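Local coordinates for protein KauB (Pseudomonas aeruginosa PAO1, PDB 6B4R) that probably oxidises a broad range of aldehydes, aminoaldehydes among them, to the corresponding acids with NAD(P)+ as the electron acceptor, at residues V65-N68 / A69-G73; L117-D120 / V121-A125. One frame throughout, in Å; residues are numbered along the deposited sequence.

Interaction 1. Residues V65-N68 / A69-G73; sequences VARN and AFDSG. With EDO (1,2-ethanediol), chain E.
Asp71 and Arg67 meet one turn apart in the C-terminal part of helix 56-72, where four backbone hydrogen bonds of the i to i+4 kind run from 69-72 back to 65-68. The straightest joins Asp71 N to Arg67 O at 2.9 Å, with an angle of 167° at the hydrogen; Ser72 N to Asn68 O is the most bent. Gly73 then leaves helical geometry with positive phi, and the hydroxyl of Ser72 turns back on the same helix end: Ser72 OG donates to Ala69 O at 2.7 Å, from above the carbonyl plane. Its chi1 of 70° sets the oxygen between backbone N and carbonyl carbon.

The charged side chains meet without a direct salt bridge. Arg67 NH1 and Asp71 OD1 stay 4.7 Å from each other. The Arg67 chain bends at chi2 and chi3, and Arg67 CD, not the guanidinium, approaches the carboxylate, 3.3 Å from Asp71 OD2; NE and NH2 form salt bridges with Asp236 and Asp238. One water links NH1, weakly, to Asp71 OD1; a second donates to both Asp71 OD2 and Asn68 OD1. An ethanediol, probably from the crystallisation liquor, adds a weak bond to OD1.

The guanidinium of Arg67 and the ring of Phe70 approach obliquely, side by side with planes 90° apart and Arg67 NH1 4.0 Å from Phe70 CD2. In the packing that joins the helix end to the sheet, Ala66 lies on Ile189, while Phe70 meets Ser187 of the same strand and Pro157 of strand 149-164.

The surrounding carboxylates would probably offset the charge of Arg67, and its two salt bridges probably fix the guanidinium's position, while its side-chain polar link to Asp71 runs through a weakly bound water.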
ATOM      1  N   VAL A  65     -11.882  29.950 -17.149  1.00 30.52           N
ATOM      2  CA  VAL A  65     -13.071  29.366 -16.544  1.00 35.67           C
ATOM      3  C   VAL A  65     -12.720  28.153 -15.678  1.00 34.49           C
ATOM      4  O   VAL A  65     -13.162  28.049 -14.532  1.00 34.54           O
ATOM      5  CB  VAL A  65     -14.095  28.959 -17.622  1.00 36.97           C
ATOM      6  CG1 VAL A  65     -15.170  28.080 -17.028  1.00 33.73           C
ATOM      7  CG2 VAL A  65     -14.702  30.199 -18.270  1.00 38.40           C
ATOM      8  N   ALA A  66     -11.917  27.248 -16.229  1.00 32.04           N
ATOM      9  CA  ALA A  66     -11.482  26.059 -15.501  1.00 35.84           C
ATOM     10  C   ALA A  66     -10.699  26.427 -14.243  1.00 28.65           C
ATOM     11  O   ALA A  66     -10.892  25.829 -13.186  1.00 25.05           O
ATOM     12  CB  ALA A  66     -10.648  25.155 -16.403  1.00 32.14           C
ATOM     13  N   ARG A  67      -9.816  27.415 -14.369  1.00 28.41           N
ATOM     14  CA  ARG A  67      -9.018  27.892 -13.244  1.00 25.92           C
ATOM     15  C   ARG A  67      -9.896  28.435 -12.120  1.00 29.03           C
ATOM     16  O   ARG A  67      -9.711  28.085 -10.954  1.00 29.51           O
ATOM     17  CB  ARG A  67      -8.033  28.969 -13.706  1.00 27.88           C
ATOM     18  CG  ARG A  67      -7.239  29.620 -12.578  1.00 25.70           C
ATOM     19  CD  ARG A  67      -6.386  28.607 -11.825  1.00 23.94           C
ATOM     20  NE  ARG A  67      -5.414  27.952 -12.694  1.00 27.31           N
ATOM     21  CZ  ARG A  67      -4.679  26.905 -12.333  1.00 26.39           C
ATOM     22  NH1 ARG A  67      -4.803  26.392 -11.118  1.00 26.24           N
ATOM     23  NH2 ARG A  67      -3.820  26.367 -13.188  1.00 23.38           N
ATOM     24  N   ASN A  68     -10.850  29.290 -12.480  1.00 31.36           N
ATOM     25  CA  ASN A  68     -11.739  29.910 -11.505  1.00 32.65           C
ATOM     26  C   ASN A  68     -12.612  28.896 -10.781  1.00 29.03           C
ATOM     27  O   ASN A  68     -12.860  29.025  -9.582  1.00 27.82           O
ATOM     28  CB  ASN A  68     -12.615  30.970 -12.173  1.00 35.02           C
ATOM     29  CG  ASN A  68     -11.808  32.134 -12.709  1.00 38.88           C
ATOM     30  OD1 ASN A  68     -10.724  32.433 -12.209  1.00 39.43           O
ATOM     31  ND2 ASN A  68     -12.334  32.800 -13.732  1.00 40.19           N
ATOM     32  N   ALA A  69     -13.071  27.887 -11.514  1.00 29.38           N
ATOM     33  CA  ALA A  69     -13.871  26.818 -10.929  1.00 23.34           C
ATOM     34  C   ALA A  69     -13.040  26.012  -9.940  1.00 27.04           C
ATOM     35  O   ALA A  69     -13.532  25.594  -8.894  1.00 32.75           O
ATOM     36  CB  ALA A  69     -14.427  25.916 -12.018  1.00 26.43           C
ATOM     37  N   PHE A  70     -11.772  25.802 -10.275  1.00 30.46           N
ATOM     38  CA  PHE A  70     -10.882  25.054  -9.399  1.00 29.94           C
ATOM     39  C   PHE A  70     -10.592  25.833  -8.121  1.00 30.04           C
ATOM     40  O   PHE A  70     -10.687  25.287  -7.022  1.00 31.04           O
ATOM     41  CB  PHE A  70      -9.574  24.706 -10.115  1.00 25.04           C
ATOM     42  CG  PHE A  70      -8.580  23.998  -9.240  1.00 28.55           C
ATOM     43  CD1 PHE A  70      -8.722  22.649  -8.958  1.00 27.37           C
ATOM     44  CD2 PHE A  70      -7.510  24.685  -8.689  1.00 24.02           C
ATOM     45  CE1 PHE A  70      -7.814  21.996  -8.140  1.00 29.07           C
ATOM     46  CE2 PHE A  70      -6.599  24.038  -7.871  1.00 24.69           C
ATOM     47  CZ  PHE A  70      -6.751  22.692  -7.597  1.00 20.84           C
ATOM     48  N   ASP A  71     -10.241  27.107  -8.271  1.00 29.01           N
ATOM     49  CA  ASP A  71      -9.920  27.958  -7.127  1.00 28.38           C
ATOM     50  C   ASP A  71     -11.117  28.188  -6.206  1.00 32.81           C
ATOM     51  O   ASP A  71     -10.953  28.333  -4.995  1.00 38.13           O
ATOM     52  CB  ASP A  71      -9.349  29.298  -7.593  1.00 31.31           C
ATOM     53  CG  ASP A  71      -7.934  29.176  -8.130  1.00 30.68           C
ATOM     54  OD1 ASP A  71      -7.168  28.337  -7.616  1.00 29.74           O
ATOM     55  OD2 ASP A  71      -7.587  29.926  -9.064  1.00 31.41           O
ATOM     56  N   SER A  72     -12.317  28.217  -6.780  1.00 29.98           N
ATOM     57  CA  SER A  72     -13.534  28.415  -5.997  1.00 31.05           C
ATOM     58  C   SER A  72     -13.752  27.265  -5.017  1.00 33.76           C
ATOM     59  O   SER A  72     -14.298  27.461  -3.934  1.00 35.66           O
ATOM     60  CB  SER A  72     -14.750  28.556  -6.911  1.00 26.98           C
ATOM     61  OG  SER A  72     -15.067  27.324  -7.535  1.00 34.39           O
ATOM     62  N   GLY A  73     -13.325  26.068  -5.405  1.00 35.01           N
ATOM     63  CA  GLY A  73     -13.397  24.912  -4.531  1.00 33.55           C
ATOM     64  C   GLY A  73     -14.746  24.220  -4.547  1.00 36.87           C
ATOM     65  O   GLY A  73     -15.008  23.348  -3.717  1.00 36.97           O
TER
HETATM   66  C1  EDO E 501      -4.568  30.006  -4.907  1.00 41.59           C
HETATM   67  O1  EDO E 501      -5.627  30.271  -5.835  1.00 50.67           O
HETATM   68  C2  EDO E 501      -4.304  31.257  -4.078  1.00 46.08           C
HETATM   69  O2  EDO E 501      -3.262  30.989  -3.134  1.00 38.60           O
HETATM   70  O   HOH W   1      -4.886  27.694  -8.933  1.00 25.14           O
HETATM   71  O   HOH W   2      -9.022  32.035  -9.888  1.00 36.97           O

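Interaction 2. Residues L117-D120 / V121-A125; sequences LHID and VASAA
Ser123 turns its side chain back onto the preceding turn of helix 113-133, where Ser123 OG donates to Ile119 O at 2.7 Å. The same carbonyl also receives the backbone bond from Ser123 N, 2.8 Å from Ile119 O, so one residue grips one acceptor twice. The two donors approach differently: the amide lies 20° from the carbonyl plane, whereas the hydroxyl stands above it, 38° out. A chi1 of -59° makes this possible by holding OG beside its own backbone N. Ile119 CG2 lies 4.2 Å from Ser123 OG; the isoleucine side chain also touches Phe296 and comes within about 4 Å of the bound polyether, whose pocket it helps to form.

Upstream of this pair of hydrogen bonds the helix is irregular, with a wider pi-type turn at 117-120. The segment lies in a long helix of the aldehyde dehydrogenase fold that packs against helices 98-109 and 170-183. Bonding of the i to i+4 kind, present at Ser123 N, continues with Ala124 N, 2.8 Å from Asp120 O.

Two small side chains sit close to carbonyls one turn earlier: Ala122 CB comes to 3.4 Å from His118 O, and Ala124 CB to 3.2 Å from Asp120 O. Val121 CB faces Leu117 O more distantly, and both Val121 and Leu117 pack against Ala98 of helix 98-109. The His118 ring has Leu117 CG over one face, offset toward the rim. Asp120 points away from the following turn, its carboxylate oxygen OD1 held by a salt bridge to Lys111 while the side chain rests on Phe169.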
ATOM      1  N   LEU A 117     -22.658   0.306 -28.347  1.00 24.05           N
ATOM      2  CA  LEU A 117     -23.618   0.150 -27.266  1.00 26.40           C
ATOM      3  C   LEU A 117     -23.136  -0.817 -26.184  1.00 24.95           C
ATOM      4  O   LEU A 117     -23.117  -0.471 -25.002  1.00 29.38           O
ATOM      5  CB  LEU A 117     -24.971  -0.303 -27.818  1.00 26.23           C
ATOM      6  CG  LEU A 117     -26.113  -0.379 -26.804  1.00 21.92           C
ATOM      7  CD1 LEU A 117     -26.344   0.973 -26.158  1.00 19.21           C
ATOM      8  CD2 LEU A 117     -27.382  -0.879 -27.474  1.00 30.61           C
ATOM      9  N   HIS A 118     -22.737  -2.021 -26.583  1.00 21.35           N
ATOM     10  CA  HIS A 118     -22.430  -3.071 -25.611  1.00 22.05           C
ATOM     11  C   HIS A 118     -21.002  -3.023 -25.069  1.00 25.92           C
ATOM     12  O   HIS A 118     -20.733  -3.525 -23.977  1.00 32.56           O
ATOM     13  CB  HIS A 118     -22.736  -4.455 -26.190  1.00 17.39           C
ATOM     14  CG  HIS A 118     -24.120  -4.584 -26.741  1.00 22.05           C
ATOM     15  ND1 HIS A 118     -25.250  -4.364 -25.978  1.00 29.31           N
ATOM     16  CD2 HIS A 118     -24.563  -4.903 -27.979  1.00 26.62           C
ATOM     17  CE1 HIS A 118     -26.323  -4.544 -26.723  1.00 36.14           C
ATOM     18  NE2 HIS A 118     -25.934  -4.873 -27.944  1.00 32.47           N
ATOM     19  N   ILE A 119     -20.089  -2.422 -25.825  1.00 22.68           N
ATOM     20  CA  ILE A 119     -18.703  -2.323 -25.379  1.00 26.07           C
ATOM     21  C   ILE A 119     -18.341  -0.910 -24.928  1.00 24.91           C
ATOM     22  O   ILE A 119     -18.105  -0.673 -23.746  1.00 30.62           O
ATOM     23  CB  ILE A 119     -17.714  -2.788 -26.469  1.00 31.59           C
ATOM     24  CG1 ILE A 119     -18.031  -4.222 -26.897  1.00 28.16           C
ATOM     25  CG2 ILE A 119     -16.284  -2.688 -25.970  1.00 25.07           C
ATOM     26  CD1 ILE A 119     -17.073  -4.778 -27.923  1.00 25.98           C
ATOM     27  N   ASP A 120     -18.307   0.023 -25.874  1.00 26.48           N
ATOM     28  CA  ASP A 120     -17.867   1.391 -25.607  1.00 27.46           C
ATOM     29  C   ASP A 120     -18.618   2.094 -24.474  1.00 25.78           C
ATOM     30  O   ASP A 120     -18.016   2.447 -23.460  1.00 27.08           O
ATOM     31  CB  ASP A 120     -17.932   2.226 -26.884  1.00 26.08           C
ATOM     32  CG  ASP A 120     -16.965   1.738 -27.942  1.00 31.14           C
ATOM     33  OD1 ASP A 120     -15.854   2.301 -28.034  1.00 33.68           O
ATOM     34  OD2 ASP A 120     -17.311   0.786 -28.675  1.00 38.28           O
ATOM     35  N   VAL A 121     -19.923   2.297 -24.649  1.00 18.96           N
ATOM     36  CA  VAL A 121     -20.727   2.996 -23.649  1.00 20.69           C
ATOM     37  C   VAL A 121     -20.734   2.265 -22.303  1.00 21.56           C
ATOM     38  O   VAL A 121     -20.556   2.881 -21.249  1.00 17.71           O
ATOM     39  CB  VAL A 121     -22.176   3.227 -24.135  1.00 24.96           C
ATOM     40  CG1 VAL A 121     -23.043   3.754 -23.003  1.00 18.75           C
ATOM     41  CG2 VAL A 121     -22.193   4.191 -25.312  1.00 22.34           C
ATOM     42  N   ALA A 122     -20.916   0.950 -22.346  1.00 21.84           N
ATOM     43  CA  ALA A 122     -20.926   0.143 -21.129  1.00 26.27           C
ATOM     44  C   ALA A 122     -19.599   0.232 -20.377  1.00 23.66           C
ATOM     45  O   ALA A 122     -19.581   0.369 -19.154  1.00 25.87           O
ATOM     46  CB  ALA A 122     -21.264  -1.307 -21.453  1.00 18.17           C
ATOM     47  N   SER A 123     -18.491   0.167 -21.111  1.00 22.93           N
ATOM     48  CA  SER A 123     -17.165   0.261 -20.505  1.00 25.88           C
ATOM     49  C   SER A 123     -16.873   1.672 -20.010  1.00 21.01           C
ATOM     50  O   SER A 123     -16.254   1.850 -18.963  1.00 22.80           O
ATOM     51  CB  SER A 123     -16.076  -0.168 -21.492  1.00 22.32           C
ATOM     52  OG  SER A 123     -16.271  -1.503 -21.923  1.00 20.94           O
ATOM     53  N   ALA A 124     -17.312   2.668 -20.774  1.00 22.88           N
ATOM     54  CA  ALA A 124     -17.079   4.063 -20.420  1.00 24.22           C
ATOM     55  C   ALA A 124     -17.822   4.428 -19.141  1.00 24.94           C
ATOM     56  O   ALA A 124     -17.283   5.114 -18.273  1.00 28.72           O
ATOM     57  CB  ALA A 124     -17.492   4.980 -21.562  1.00 16.99           C
ATOM     58  N   ALA A 125     -19.062   3.962 -19.028  1.00 23.55           N
ATOM     59  CA  ALA A 125     -19.843   4.168 -17.817  1.00 24.57           C
ATOM     60  C   ALA A 125     -19.194   3.466 -16.622  1.00 29.00           C
ATOM     61  O   ALA A 125     -19.099   4.031 -15.531  1.00 25.31           O
ATOM     62  CB  ALA A 125     -21.269   3.679 -18.016  1.00 24.50           C
TER

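How the interactions relate
Both contacts are local, between successive turns of one helix, but in different helices, 56-72 and 113-133, their centres about 30 Å apart and without touch. Interaction 1 is a surface contact at a helix end, its centre about 28 Å from the chain centre; interaction 2 is partly buried, about 13 Å from it, inside a helix that continues both ways. In each, a serine hydroxyl returns to a backbone carbonyl, three residues back in 69-73 and four residues back in 117-125. Water and charged groups dominate the outer site, while the inner one has packing between helices and borders a ligand pocket. Each also has a side chain salt-bridged outside its segments.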